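Local coordinates for protein GTP pyrophosphokinase (PDB 3IBW) that probably serves as the regulatory ACT domain of an enzyme that transfers pyrophosphate from ATP to GTP, making the stringent-response alarmone pppGpp, at residues A[4-9]-A[57-62]; A[17-22]-A[36-41]; A[24-29]-A[47-52]. The protein carries 1 engineered substitution. All coordinates share one frame; numbering follows the deposited sequence.

Interaction 1: residues A[4-9]-A[57-62]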
loop_
_atom_site.group_PDB
_atom_site.type_symbol
_atom_site.label_atom_id
_atom_site.label_comp_id
_atom_site.label_asym_id
_atom_site.label_seq_id
_atom_site.Cartn_x
_atom_site.Cartn_y
_atom_site.Cartn_z
ATOM N N PHE A 4 2.302 -14.139 -13.553
ATOM C CA PHE A 4 1.465 -15.015 -12.741
ATOM C C PHE A 4 1.236 -14.361 -11.381
ATOM O O PHE A 4 1.993 -13.477 -10.969
ATOM C CB PHE A 4 2.109 -16.400 -12.567
ATOM C CG PHE A 4 3.310 -16.406 -11.671
ATOM C CD1 PHE A 4 3.231 -16.920 -10.380
ATOM C CD2 PHE A 4 4.520 -15.879 -12.110
ATOM C CE1 PHE A 4 4.344 -16.915 -9.541
ATOM C CE2 PHE A 4 5.635 -15.867 -11.280
ATOM C CZ PHE A 4 5.545 -16.384 -9.991
ATOM N N LEU A 5 0.185 -14.794 -10.694
ATOM C CA LEU A 5 -0.160 -14.238 -9.393
ATOM C C LEU A 5 0.657 -14.860 -8.274
ATOM O O LEU A 5 0.697 -16.085 -8.129
ATOM C CB LEU A 5 -1.655 -14.450 -9.113
ATOM C CG LEU A 5 -2.236 -13.720 -7.896
ATOM C CD1 LEU A 5 -2.241 -12.214 -8.153
ATOM C CD2 LEU A 5 -3.648 -14.220 -7.626
ATOM N N ALA A 6 1.318 -14.009 -7.489
ATOM C CA ALA A 6 2.123 -14.458 -6.360
ATOM C C ALA A 6 1.780 -13.643 -5.114
ATOM O O ALA A 6 1.328 -12.499 -5.209
ATOM C CB ALA A 6 3.609 -14.318 -6.668
ATOM N N GLY A 7 1.995 -14.246 -3.947
ATOM C CA GLY A 7 1.716 -13.571 -2.694
ATOM C C GLY A 7 2.980 -13.400 -1.873
ATOM O O GLY A 7 3.861 -14.265 -1.891
ATOM N N ILE A 8 3.069 -12.281 -1.157
ATOM C CA ILE A 8 4.221 -11.980 -0.306
ATOM C C ILE A 8 3.702 -11.472 1.040
ATOM O O ILE A 8 2.797 -10.640 1.083
ATOM C CB ILE A 8 5.109 -10.839 -0.886
ATOM C CG1 ILE A 8 5.656 -11.211 -2.264
ATOM C CG2 ILE A 8 6.261 -10.540 0.076
ATOM C CD1 ILE A 8 6.427 -10.075 -2.920
ATOM N N ARG A 9 4.269 -11.974 2.131
ATOM C CA ARG A 9 3.867 -11.519 3.454
ATOM C C ARG A 9 5.060 -10.879 4.148
ATOM O O ARG A 9 6.136 -11.476 4.230
ATOM C CB ARG A 9 3.344 -12.675 4.305
ATOM C CG ARG A 9 3.086 -12.288 5.763
ATOM C CD ARG A 9 2.254 -13.348 6.459
ATOM N NE ARG A 9 2.126 -13.137 7.900
ATOM C CZ ARG A 9 1.198 -12.381 8.477
ATOM N NH1 ARG A 9 0.307 -11.732 7.738
ATOM N NH2 ARG A 9 1.140 -12.300 9.800
ATOM N N ASP A 57 12.406 -15.688 -10.352
ATOM C CA ASP A 57 13.601 -14.890 -10.099
ATOM C C ASP A 57 13.203 -13.440 -9.782
ATOM O O ASP A 57 13.738 -12.831 -8.854
ATOM C CB ASP A 57 14.550 -14.921 -11.306
ATOM C CG ASP A 57 15.204 -16.284 -11.501
ATOM O OD1 ASP A 57 15.356 -17.012 -10.499
ATOM O OD2 ASP A 57 15.587 -16.619 -12.641
ATOM N N LYS A 58 12.257 -12.891 -10.539
ATOM C CA LYS A 58 11.817 -11.517 -10.302
ATOM C C LYS A 58 11.177 -11.392 -8.917
ATOM O O LYS A 58 11.454 -10.446 -8.173
ATOM C CB LYS A 58 10.815 -11.082 -11.372
ATOM C CG LYS A 58 10.331 -9.656 -11.197
ATOM C CD LYS A 58 11.481 -8.670 -11.297
ATOM C CE LYS A 58 11.052 -7.299 -10.821
ATOM N NZ LYS A 58 9.569 -7.175 -10.834
ATOM N N LEU A 59 10.320 -12.351 -8.579
ATOM C CA LEU A 59 9.646 -12.361 -7.282
ATOM C C LEU A 59 10.676 -12.355 -6.153
ATOM O O LEU A 59 10.551 -11.611 -5.181
ATOM C CB LEU A 59 8.758 -13.609 -7.167
ATOM C CG LEU A 59 8.024 -13.856 -5.844
ATOM C CD1 LEU A 59 7.107 -12.680 -5.519
ATOM C CD2 LEU A 59 7.225 -15.151 -5.949
ATOM N N THR A 60 11.704 -13.185 -6.292
ATOM C CA THR A 60 12.752 -13.271 -5.286
ATOM C C THR A 60 13.446 -11.918 -5.080
ATOM O O THR A 60 13.753 -11.545 -3.944
ATOM C CB THR A 60 13.782 -14.354 -5.684
ATOM O OG1 THR A 60 13.120 -15.624 -5.728
ATOM C CG2 THR A 60 14.926 -14.424 -4.676
ATOM N N THR A 61 13.674 -11.175 -6.164
ATOM C CA THR A 61 14.332 -9.873 -6.056
ATOM C C THR A 61 13.458 -8.850 -5.324
ATOM O O THR A 61 13.973 -7.985 -4.617
ATOM C CB THR A 61 14.719 -9.301 -7.443
ATOM O OG1 THR A 61 13.546 -8.879 -8.146
ATOM C CG2 THR A 61 15.432 -10.354 -8.260
ATOM N N LEU A 62 12.141 -8.940 -5.488
ATOM C CA LEU A 62 11.250 -8.012 -4.797
ATOM C C LEU A 62 11.234 -8.365 -3.305
ATOM O O LEU A 62 11.230 -7.473 -2.455
ATOM C CB LEU A 62 9.825 -8.096 -5.367
ATOM C CG LEU A 62 9.676 -7.892 -6.884
ATOM C CD1 LEU A 62 8.202 -8.025 -7.280
ATOM C CD2 LEU A 62 10.226 -6.530 -7.289
#
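Strand 4-9 and helix segment 57-62 approach most closely at Ala6 and Leu59, whose CA atoms are 7.9 Å apart. Ala6 and Ile8, on either side of Gly7, both direct CB toward the helix, and Leu59 makes the close contacts with them, spreading its two methyls over the two neighbours. Its CG stands anti to the backbone N (chi1 176°), which carries the isopropyl fork toward the strand. The CD2 branch lands on Ala6, at 3.8 Å between Leu59 CD2 and Ala6 CB, while CD1 is shared: Leu59 CD1 lies 4.0 Å from Ala6 CB and 3.7 Å from Ile8 CD1. Ile8 meets it with the long branch, CG1 lying beside its own backbone N and CD1 extended beyond it; Leu59 CD1 is also 3.9 Å from Ile8 CG1. The two side chains run past each other in opposite directions, flank to flank.

Outside the pair, Ile8 also packs on Val75 and Leu59 on Arg77, both from strand 72-78, which borders strand 4-13 in the sheet. On the helix, Thr61 OG1 donates to Lys58 O at 2.6 Å, returning its hydroxyl to the main chain of its own helix. No hydrogen bond crosses between the segments. What joins helix 56-67 to the sheet here is therefore apolar burial, with Leu59, Ala6 and Ile8 all buried, as in the helix-on-sheet layer of the ferredoxin-like ACT domain.

Interaction 2: residues A[17-22]-A[36-41]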
loop_
_atom_site.group_PDB
_atom_site.type_symbol
_atom_site.label_atom_id
_atom_site.label_comp_id
_atom_site.label_asym_id
_atom_site.label_seq_id
_atom_site.Cartn_x
_atom_site.Cartn_y
_atom_site.Cartn_z
ATOM N N GLY A 17 7.999 5.515 11.078
ATOM C CA GLY A 17 7.488 5.614 9.723
ATOM C C GLY A 17 7.621 4.366 8.862
ATOM O O GLY A 17 7.643 4.450 7.633
HETATM N N MSE A 18 7.695 3.202 9.497
HETATM C CA MSE A 18 7.847 1.944 8.767
HETATM C C MSE A 18 6.708 1.557 7.816
HETATM O O MSE A 18 6.965 1.017 6.738
HETATM C CB MSE A 18 8.079 0.796 9.752
HETATM C CG MSE A 18 9.496 0.694 10.299
HETATM SE SE MSE A 18 10.795 0.353 8.901
HETATM C CE MSE A 18 9.785 -0.879 7.812
ATOM N N THR A 19 5.459 1.819 8.198
ATOM C CA THR A 19 4.339 1.458 7.328
ATOM C C THR A 19 4.421 2.289 6.048
ATOM O O THR A 19 4.218 1.771 4.949
ATOM C CB THR A 19 2.978 1.642 8.042
ATOM O OG1 THR A 19 2.908 2.956 8.608
ATOM C CG2 THR A 19 2.813 0.585 9.148
ATOM N N ASN A 20 4.718 3.577 6.186
ATOM C CA ASN A 20 4.875 4.436 5.014
ATOM C C ASN A 20 6.101 3.983 4.210
ATOM O O ASN A 20 6.072 3.975 2.977
ATOM C CB ASN A 20 5.071 5.899 5.426
ATOM C CG ASN A 20 3.769 6.587 5.771
ATOM O OD1 ASN A 20 3.377 7.564 5.126
ATOM N ND2 ASN A 20 3.084 6.074 6.781
ATOM N N GLN A 21 7.182 3.611 4.894
ATOM C CA GLN A 21 8.380 3.169 4.183
ATOM C C GLN A 21 8.125 1.915 3.353
ATOM O O GLN A 21 8.527 1.848 2.190
ATOM C CB GLN A 21 9.543 2.911 5.158
ATOM C CG GLN A 21 10.743 2.227 4.499
ATOM C CD GLN A 21 12.051 2.456 5.238
ATOM O OE1 GLN A 21 12.061 2.724 6.437
ATOM N NE2 GLN A 21 13.165 2.339 4.520
ATOM N N ILE A 22 7.445 0.931 3.938
ATOM C CA ILE A 22 7.178 -0.316 3.230
ATOM C C ILE A 22 6.213 -0.123 2.070
ATOM O O ILE A 22 6.353 -0.748 1.016
ATOM C CB ILE A 22 6.645 -1.407 4.199
ATOM C CG1 ILE A 22 7.812 -2.006 4.994
ATOM C CG2 ILE A 22 5.947 -2.507 3.421
ATOM C CD1 ILE A 22 8.915 -2.598 4.124
ATOM N N ILE A 36 -3.509 -5.486 -1.380
ATOM C CA ILE A 36 -2.640 -5.135 -0.267
ATOM C C ILE A 36 -3.531 -5.121 0.968
ATOM O O ILE A 36 -4.573 -4.458 0.977
ATOM C CB ILE A 36 -1.989 -3.733 -0.360
ATOM C CG1 ILE A 36 -0.974 -3.699 -1.499
ATOM C CG2 ILE A 36 -1.309 -3.393 0.993
ATOM C CD1 ILE A 36 -0.422 -2.301 -1.778
ATOM N N VAL A 37 -3.157 -5.892 1.986
ATOM C CA VAL A 37 -3.879 -5.875 3.253
ATOM C C VAL A 37 -2.787 -5.610 4.293
ATOM O O VAL A 37 -2.000 -6.499 4.626
ATOM C CB VAL A 37 -4.593 -7.193 3.573
ATOM C CG1 VAL A 37 -5.192 -7.112 4.987
ATOM C CG2 VAL A 37 -5.696 -7.437 2.538
ATOM N N LEU A 38 -2.736 -4.377 4.790
ATOM C CA LEU A 38 -1.743 -3.970 5.781
ATOM C C LEU A 38 -2.449 -3.526 7.050
ATOM O O LEU A 38 -3.472 -2.839 6.998
ATOM C CB LEU A 38 -0.875 -2.824 5.231
ATOM C CG LEU A 38 0.243 -2.287 6.141
ATOM C CD1 LEU A 38 1.382 -1.747 5.298
ATOM C CD2 LEU A 38 -0.302 -1.207 7.077
ATOM N N ASN A 39 -1.899 -3.926 8.189
ATOM C CA ASN A 39 -2.482 -3.567 9.471
ATOM C C ASN A 39 -1.363 -3.367 10.473
ATOM O O ASN A 39 -0.446 -4.179 10.539
ATOM C CB ASN A 39 -3.416 -4.675 9.956
ATOM C CG ASN A 39 -4.793 -4.159 10.284
ATOM O OD1 ASN A 39 -4.963 -3.361 11.208
ATOM N ND2 ASN A 39 -5.787 -4.606 9.528
ATOM N N ALA A 40 -1.427 -2.285 11.239
ATOM C CA ALA A 40 -0.411 -2.014 12.248
ATOM C C ALA A 40 -1.104 -2.142 13.602
ATOM O O ALA A 40 -2.102 -1.468 13.863
ATOM C CB ALA A 40 0.159 -0.620 12.061
ATOM N N LYS A 41 -0.562 -3.004 14.458
ATOM C CA LYS A 41 -1.133 -3.271 15.776
ATOM C C LYS A 41 -0.155 -4.055 16.653
ATOM O O LYS A 41 0.635 -4.851 16.149
ATOM C CB LYS A 41 -2.416 -4.089 15.594
ATOM C CG LYS A 41 -2.944 -4.771 16.852
ATOM C CD LYS A 41 -4.257 -5.490 16.578
ATOM C CE LYS A 41 -4.080 -6.596 15.551
ATOM N NZ LYS A 41 -5.378 -7.015 14.950
#
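Thr19 sits in the first turn of helix 18-28 and packs against Leu38 and Ala40 of strand 32-41, an edge strand of this chain's sheet in the beta-alpha-beta-beta-alpha-beta, ferredoxin-like fold of ACT domains. Gly17 occupies the N-cap position. From CA the CB of Thr19 heads toward the strand and divides there into a polar and an apolar branch. With chi1 at 51°, OG1 lies between the backbone N and the carbonyl carbon, and CG2 is swung anti to the carbonyl carbon. The hydroxyl looks beyond this chain: OG1 is hydrogen-bonded to the carbonyl O of Ile33 of the second subunit, a satisfied polar atom at a buried position. The methyl turns to the strand instead. CG2 is the atom that reaches both strand residues, two positions apart on the same strand face, so a single methyl carbon contacts both side chains.

Leu38 comes at the threonine across its length, the two side chains crossing at about a right angle, and uses its CD2 branch for the touch. Ala40 offers its CB alone. The main chains stay well apart, the CA atoms of Thr19 and Ala40 being 7.7 Å from each other. Ile36, Leu38 and Asn39 also pair with an antiparallel strand of the second subunit, so the sheet continues across the dimer interface and this helix start is fastened to both chains. Thr19 thus divides its work by branch, oxygen to the partner and carbon to its own sheet: CG2 lies 4.1 Å from Leu38 CD2 and an equal 4.1 Å from Ala40 CB.

Interaction 3: residues A[24-29]-A[47-52]; sequences GVISKF and CNLMIF
On the helix that sends Ile26 against Leu49, the carbonyl oxygen of Gly24 is held by two donors. Ser27 OG gives Gly24 O a hydrogen bond of 2.7 Å. Lys28 N adds the regular helical bond to Gly24 O at 3.1 Å. Both reach Gly24 O from the same face of its carbonyl plane; the serine hydroxyl stands 29° out of that plane. The bond ties the side chain back to its own helix, far from the strand.

The contact itself is apolar. Ile26 points toward strand 44-53 and meets Leu49 tip to tip: its CG2 methyl, anti to the backbone N (chi1 to CG1 -69°), lies 4.1 Å from Leu49 CD1 and as far from Leu49 CD2. The other branch runs along the strand to a second partner, Ile26 CD1 resting 4.1 Å from Cys47 SG, so the two arms of the isoleucine straddle neighbouring inward positions of strand 44-53. Phe29, three residues on from Ile26, adds a third element. Its ring presents an edge to the leucine, with Phe29 CE2 4.1 Å from Leu49 CD2 and that methyl near the ring plane. One ring face is turned to its own helix, where Val25 O sits 3.4 Å above the plane, toward the rim. Leu49 CD2 therefore touches both the Ile26 CG2 methyl and the edge of the Phe29 ring.

Around this centre, Ile33 touches both Ile26 and Leu49, while Leu62 and Leu66 of helix 56-67 pack on Phe29. All four touching residues are buried, close to the middle of the chain. Two helices layered on one face of an antiparallel sheet, with aliphatic and aromatic side chains packed between the layers, form the core of the ferredoxin-like ACT domain.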
loop_
_atom_site.group_PDB
_atom_site.type_symbol
_atom_site.label_atom_id
_atom_site.label_comp_id
_atom_site.label_asym_id
_atom_site.label_seq_id
_atom_site.Cartn_x
_atom_site.Cartn_y
_atom_site.Cartn_z
ATOM N N GLY A 24 5.988 2.552 0.379
ATOM C CA GLY A 24 6.755 3.233 -0.654
ATOM C C GLY A 24 7.594 2.270 -1.488
ATOM O O GLY A 24 7.684 2.407 -2.709
ATOM N N VAL A 25 8.213 1.294 -0.824
ATOM C CA VAL A 25 9.037 0.283 -1.489
ATOM C C VAL A 25 8.174 -0.518 -2.456
ATOM O O VAL A 25 8.573 -0.792 -3.591
ATOM C CB VAL A 25 9.652 -0.700 -0.455
ATOM C CG1 VAL A 25 10.292 -1.888 -1.170
ATOM C CG2 VAL A 25 10.684 0.026 0.394
ATOM N N ILE A 26 6.989 -0.896 -1.994
ATOM C CA ILE A 26 6.053 -1.666 -2.810
ATOM C C ILE A 26 5.595 -0.865 -4.035
ATOM O O ILE A 26 5.530 -1.395 -5.143
ATOM C CB ILE A 26 4.815 -2.073 -1.979
ATOM C CG1 ILE A 26 5.219 -3.107 -0.923
ATOM C CG2 ILE A 26 3.725 -2.633 -2.895
ATOM C CD1 ILE A 26 4.142 -3.381 0.104
ATOM N N SER A 27 5.286 0.414 -3.835
ATOM C CA SER A 27 4.830 1.255 -4.934
ATOM C C SER A 27 5.906 1.378 -6.013
ATOM O O SER A 27 5.593 1.423 -7.203
ATOM C CB SER A 27 4.426 2.645 -4.413
ATOM O OG SER A 27 5.542 3.398 -3.974
ATOM N N LYS A 28 7.171 1.415 -5.598
ATOM C CA LYS A 28 8.271 1.538 -6.547
ATOM C C LYS A 28 8.578 0.250 -7.313
ATOM O O LYS A 28 9.337 0.258 -8.282
ATOM C CB LYS A 28 9.510 2.101 -5.841
ATOM C CG LYS A 28 9.347 3.585 -5.500
ATOM C CD LYS A 28 10.510 4.109 -4.671
ATOM C CE LYS A 28 10.191 5.492 -4.116
ATOM N NZ LYS A 28 11.000 5.833 -2.909
ATOM N N PHE A 29 7.981 -0.854 -6.878
ATOM C CA PHE A 29 8.145 -2.133 -7.570
ATOM C C PHE A 29 7.683 -2.026 -9.029
ATOM O O PHE A 29 6.720 -1.319 -9.342
ATOM C CB PHE A 29 7.257 -3.216 -6.958
ATOM C CG PHE A 29 7.786 -3.815 -5.698
ATOM C CD1 PHE A 29 9.116 -3.654 -5.351
ATOM C CD2 PHE A 29 6.963 -4.590 -4.880
ATOM C CE1 PHE A 29 9.627 -4.226 -4.191
ATOM C CE2 PHE A 29 7.467 -5.170 -3.715
ATOM C CZ PHE A 29 8.804 -4.993 -3.378
ATOM N N CYS A 47 1.725 -7.232 6.470
ATOM C CA CYS A 47 1.302 -6.819 5.144
ATOM C C CYS A 47 1.274 -8.006 4.201
ATOM O O CYS A 47 2.306 -8.638 3.985
ATOM C CB CYS A 47 2.266 -5.772 4.579
ATOM S SG CYS A 47 1.790 -5.149 2.948
ATOM N N ASN A 48 0.096 -8.319 3.666
ATOM C CA ASN A 48 -0.050 -9.401 2.696
ATOM C C ASN A 48 -0.255 -8.689 1.360
ATOM O O ASN A 48 -1.174 -7.884 1.203
ATOM C CB ASN A 48 -1.254 -10.288 3.019
ATOM C CG ASN A 48 -0.974 -11.263 4.145
ATOM O OD1 ASN A 48 0.124 -11.295 4.705
ATOM N ND2 ASN A 48 -1.968 -12.071 4.480
ATOM N N LEU A 49 0.609 -9.001 0.403
ATOM C CA LEU A 49 0.591 -8.389 -0.916
ATOM C C LEU A 49 0.410 -9.437 -2.004
ATOM O O LEU A 49 1.074 -10.474 -1.975
ATOM C CB LEU A 49 1.928 -7.653 -1.125
ATOM C CG LEU A 49 2.411 -7.198 -2.509
ATOM C CD1 LEU A 49 1.540 -6.056 -3.010
ATOM C CD2 LEU A 49 3.866 -6.747 -2.423
HETATM N N MSE A 50 -0.511 -9.190 -2.934
HETATM C CA MSE A 50 -0.710 -10.101 -4.063
HETATM C C MSE A 50 -0.331 -9.270 -5.280
HETATM O O MSE A 50 -0.848 -8.168 -5.481
HETATM C CB MSE A 50 -2.164 -10.554 -4.196
HETATM C CG MSE A 50 -2.682 -11.333 -3.005
HETATM SE SE MSE A 50 -1.832 -13.050 -2.797
HETATM C CE MSE A 50 -1.793 -13.618 -4.652
ATOM N N ILE A 51 0.564 -9.809 -6.097
ATOM C CA ILE A 51 1.041 -9.111 -7.281
ATOM C C ILE A 51 1.141 -10.063 -8.461
ATOM O O ILE A 51 1.184 -11.282 -8.271
ATOM C CB ILE A 51 2.481 -8.549 -7.061
ATOM C CG1 ILE A 51 3.444 -9.696 -6.697
ATOM C CG2 ILE A 51 2.491 -7.500 -5.966
ATOM C CD1 ILE A 51 4.911 -9.295 -6.714
ATOM N N PHE A 52 1.144 -9.501 -9.670
ATOM C CA PHE A 52 1.347 -10.288 -10.886
ATOM C C PHE A 52 2.828 -10.027 -11.186
ATOM O O PHE A 52 3.268 -8.876 -11.296
ATOM C CB PHE A 52 0.450 -9.821 -12.032
ATOM C CG PHE A 52 -0.919 -10.411 -11.976
ATOM C CD1 PHE A 52 -1.123 -11.762 -12.237
ATOM C CD2 PHE A 52 -2.003 -9.627 -11.645
ATOM C CE1 PHE A 52 -2.395 -12.317 -12.149
ATOM C CE2 PHE A 52 -3.281 -10.177 -11.551
ATOM C CZ PHE A 52 -3.477 -11.517 -11.812
#

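How the interactions relate
From the N terminus, strand 4-13 leads directly to helix 18-28, and the chain then turns through strands 32-41 and 44-53 before helix 56-67. Interaction 1 closes the longest loop, bringing 57-62 back over 4-9, and both other contacts nest inside it. Interactions 2 and 3 cross: the same helix reaches strand 32-41 through its first turn and strand 44-53 through its later part. Interactions 1 and 3 join in the sheet, where Ile8 N lies 2.8 Å from Leu49 O; 2 and 3 do likewise, with Val37 N 2.9 Å from Asn48 O. Interactions 1 and 2 lie on opposite sides of the chain's centre, about 18 Å apart between centres.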